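Local atomic coordinates of putative alpha-L-fucosidase (Bacteroides thetaiotaomicron, PDB entry 4H41), a protein that is a putative alpha-L-fucosidase, probably a glycoside hydrolase that acts on host glycans in carbohydrate metabolism. Residues B[118-123]-B[137-142]. Sequence-based numbering, arbitrary orientation.
Sequences FGLYDS and EDNKYV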
loop_
_atom_site.group_PDB
_atom_site.type_symbol
_atom_site.label_atom_id
_atom_site.label_comp_id
_atom_site.label_asym_id
_atom_site.label_seq_id
_atom_site.Cartn_x
_atom_site.Cartn_y
_atom_site.Cartn_z
ATOM N N PHE B 118 -13.571 -19.379 -18.346
ATOM C CA PHE B 118 -12.346 -20.039 -17.918
ATOM C C PHE B 118 -11.129 -19.384 -18.553
ATOM O O PHE B 118 -10.990 -19.400 -19.758
ATOM C CB PHE B 118 -12.420 -21.530 -18.326
ATOM C CG PHE B 118 -11.221 -22.314 -17.860
ATOM C CD1 PHE B 118 -11.185 -22.861 -16.589
ATOM C CD2 PHE B 118 -10.103 -22.457 -18.675
ATOM C CE1 PHE B 118 -10.078 -23.586 -16.160
ATOM C CE2 PHE B 118 -9.000 -23.215 -18.256
ATOM C CZ PHE B 118 -9.004 -23.778 -17.009
ATOM N N GLY B 119 -10.251 -18.825 -17.738
ATOM C CA GLY B 119 -9.012 -18.231 -18.224
ATOM C C GLY B 119 -7.960 -19.284 -18.512
ATOM O O GLY B 119 -7.692 -20.159 -17.674
ATOM N N LEU B 120 -7.287 -19.164 -19.651
ATOM C CA LEU B 120 -6.264 -20.131 -20.014
ATOM C C LEU B 120 -5.035 -20.016 -19.127
ATOM O O LEU B 120 -4.802 -19.015 -18.445
ATOM C CB LEU B 120 -5.888 -19.984 -21.508
ATOM C CG LEU B 120 -7.015 -20.265 -22.508
ATOM C CD1 LEU B 120 -6.486 -20.298 -23.919
ATOM C CD2 LEU B 120 -7.741 -21.597 -22.171
ATOM N N TYR B 121 -4.245 -21.085 -19.147
ATOM C CA TYR B 121 -3.050 -21.200 -18.340
ATOM C C TYR B 121 -1.952 -20.256 -18.864
ATOM O O TYR B 121 -1.758 -20.140 -20.074
ATOM C CB TYR B 121 -2.570 -22.665 -18.348
ATOM C CG TYR B 121 -1.252 -22.893 -17.651
ATOM C CD1 TYR B 121 -1.132 -22.742 -16.275
ATOM C CD2 TYR B 121 -0.110 -23.208 -18.372
ATOM C CE1 TYR B 121 0.095 -22.922 -15.629
ATOM C CE2 TYR B 121 1.118 -23.380 -17.746
ATOM C CZ TYR B 121 1.224 -23.216 -16.376
ATOM O OH TYR B 121 2.471 -23.349 -15.830
ATOM N N ASP B 122 -1.214 -19.653 -17.947
ATOM C CA ASP B 122 -0.089 -18.765 -18.235
ATOM C C ASP B 122 1.183 -19.416 -17.692
ATOM O O ASP B 122 1.408 -19.446 -16.476
ATOM C CB ASP B 122 -0.349 -17.389 -17.606
ATOM C CG ASP B 122 0.708 -16.327 -17.899
ATOM O OD1 ASP B 122 1.788 -16.682 -18.435
ATOM O OD2 ASP B 122 0.499 -15.169 -17.514
ATOM N N SER B 123 2.029 -19.939 -18.583
ATOM C CA SER B 123 3.238 -20.663 -18.143
ATOM C C SER B 123 4.394 -19.791 -17.699
ATOM O O SER B 123 5.335 -20.333 -17.123
ATOM C CB SER B 123 3.765 -21.574 -19.256
ATOM O OG SER B 123 4.467 -20.841 -20.253
ATOM N N GLU B 137 1.275 -24.973 -26.158
ATOM C CA GLU B 137 1.398 -26.388 -25.809
ATOM C C GLU B 137 0.727 -26.788 -24.502
ATOM O O GLU B 137 -0.050 -27.746 -24.522
ATOM C CB GLU B 137 2.852 -26.837 -25.785
ATOM C CG GLU B 137 2.994 -28.351 -25.707
ATOM C CD GLU B 137 4.303 -28.896 -26.238
ATOM O OE1 GLU B 137 5.343 -28.220 -26.062
ATOM O OE2 GLU B 137 4.290 -30.005 -26.819
ATOM N N ASP B 138 1.008 -26.120 -23.396
ATOM C CA ASP B 138 0.377 -26.506 -22.101
ATOM C C ASP B 138 -1.124 -26.335 -22.166
ATOM O O ASP B 138 -1.846 -27.145 -21.601
ATOM C CB ASP B 138 0.918 -25.697 -20.930
ATOM C CG ASP B 138 2.370 -25.973 -20.564
ATOM O OD1 ASP B 138 2.852 -27.089 -20.821
ATOM O OD2 ASP B 138 3.043 -25.048 -20.141
ATOM N N ASN B 139 -1.609 -25.290 -22.886
ATOM C CA ASN B 139 -3.042 -25.079 -22.986
ATOM C C ASN B 139 -3.709 -26.166 -23.823
ATOM O O ASN B 139 -4.875 -26.416 -23.573
ATOM C CB ASN B 139 -3.399 -23.716 -23.478
ATOM C CG ASN B 139 -3.369 -22.739 -22.351
ATOM O OD1 ASN B 139 -4.158 -22.852 -21.376
ATOM N ND2 ASN B 139 -2.404 -21.847 -22.368
ATOM N N LYS B 140 -2.991 -26.877 -24.725
ATOM C CA LYS B 140 -3.607 -28.010 -25.412
ATOM C C LYS B 140 -4.090 -29.057 -24.411
ATOM O O LYS B 140 -5.175 -29.616 -24.585
ATOM C CB LYS B 140 -2.658 -28.672 -26.419
ATOM C CG LYS B 140 -2.225 -27.765 -27.541
ATOM C CD LYS B 140 -1.673 -28.553 -28.694
ATOM C CE LYS B 140 -1.037 -27.615 -29.685
ATOM N NZ LYS B 140 -0.741 -28.254 -30.991
ATOM N N TYR B 141 -3.305 -29.309 -23.367
ATOM C CA TYR B 141 -3.652 -30.287 -22.336
ATOM C C TYR B 141 -4.656 -29.723 -21.361
ATOM O O TYR B 141 -5.572 -30.433 -20.970
ATOM C CB TYR B 141 -2.407 -30.734 -21.574
ATOM C CG TYR B 141 -1.439 -31.470 -22.456
ATOM C CD1 TYR B 141 -1.556 -32.841 -22.664
ATOM C CD2 TYR B 141 -0.443 -30.791 -23.141
ATOM C CE1 TYR B 141 -0.668 -33.526 -23.489
ATOM C CE2 TYR B 141 0.438 -31.457 -23.983
ATOM C CZ TYR B 141 0.320 -32.827 -24.161
ATOM O OH TYR B 141 1.191 -33.483 -24.998
ATOM N N VAL B 142 -4.494 -28.448 -20.964
ATOM C CA VAL B 142 -5.398 -27.797 -20.014
ATOM C C VAL B 142 -6.805 -27.720 -20.582
ATOM O O VAL B 142 -7.756 -28.092 -19.889
ATOM C CB VAL B 142 -4.871 -26.406 -19.585
ATOM C CG1 VAL B 142 -5.946 -25.587 -18.852
ATOM C CG2 VAL B 142 -3.610 -26.541 -18.713
#
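The side-chain amide of Asn139 bonds to both backbone polar groups of Tyr121. Asn139 OD1 accepts from Tyr121 N at 2.8 Å, in the carbonyl plane and on a lone pair. Asn139 ND2 gives a nearly straight bond (171°) to Tyr121 O at 2.9 Å, and that oxygen lies close to the amide plane. The two bonds fix the rotation of the amide. Its CG lies anti to the carbonyl carbon of Asn139 (chi1 -83°), which sets the amide against Tyr121. Leu120 CB packs on Asn139 OD1 at 3.4 Å.

The Tyr121 ring meets Asp138 with its edge, CE2 lying 3.5 Å from OD2. Val142 fills in beside it: CG2 touches Tyr121 CB, and CG1 meets the ring edge of Phe118 at CE2, 3.9 Å away.

Further out, Asp138 OD1 is hydrogen-bonded to Tyr88 OH and OD2 forms a salt bridge with Arg125. Arg79 O receives Tyr121 OH, and Glu135 O is a second acceptor for Asn139 ND2. Replacing Asn139 by alanine removes both bonds and is likely to leave Tyr121 N and O without these mates.

The contact joins the C-terminal end of TIM-barrel strand 115-119 to helix 136-151. The buried amide satisfies a backbone N-H and C=O, much as a neighbouring strand would.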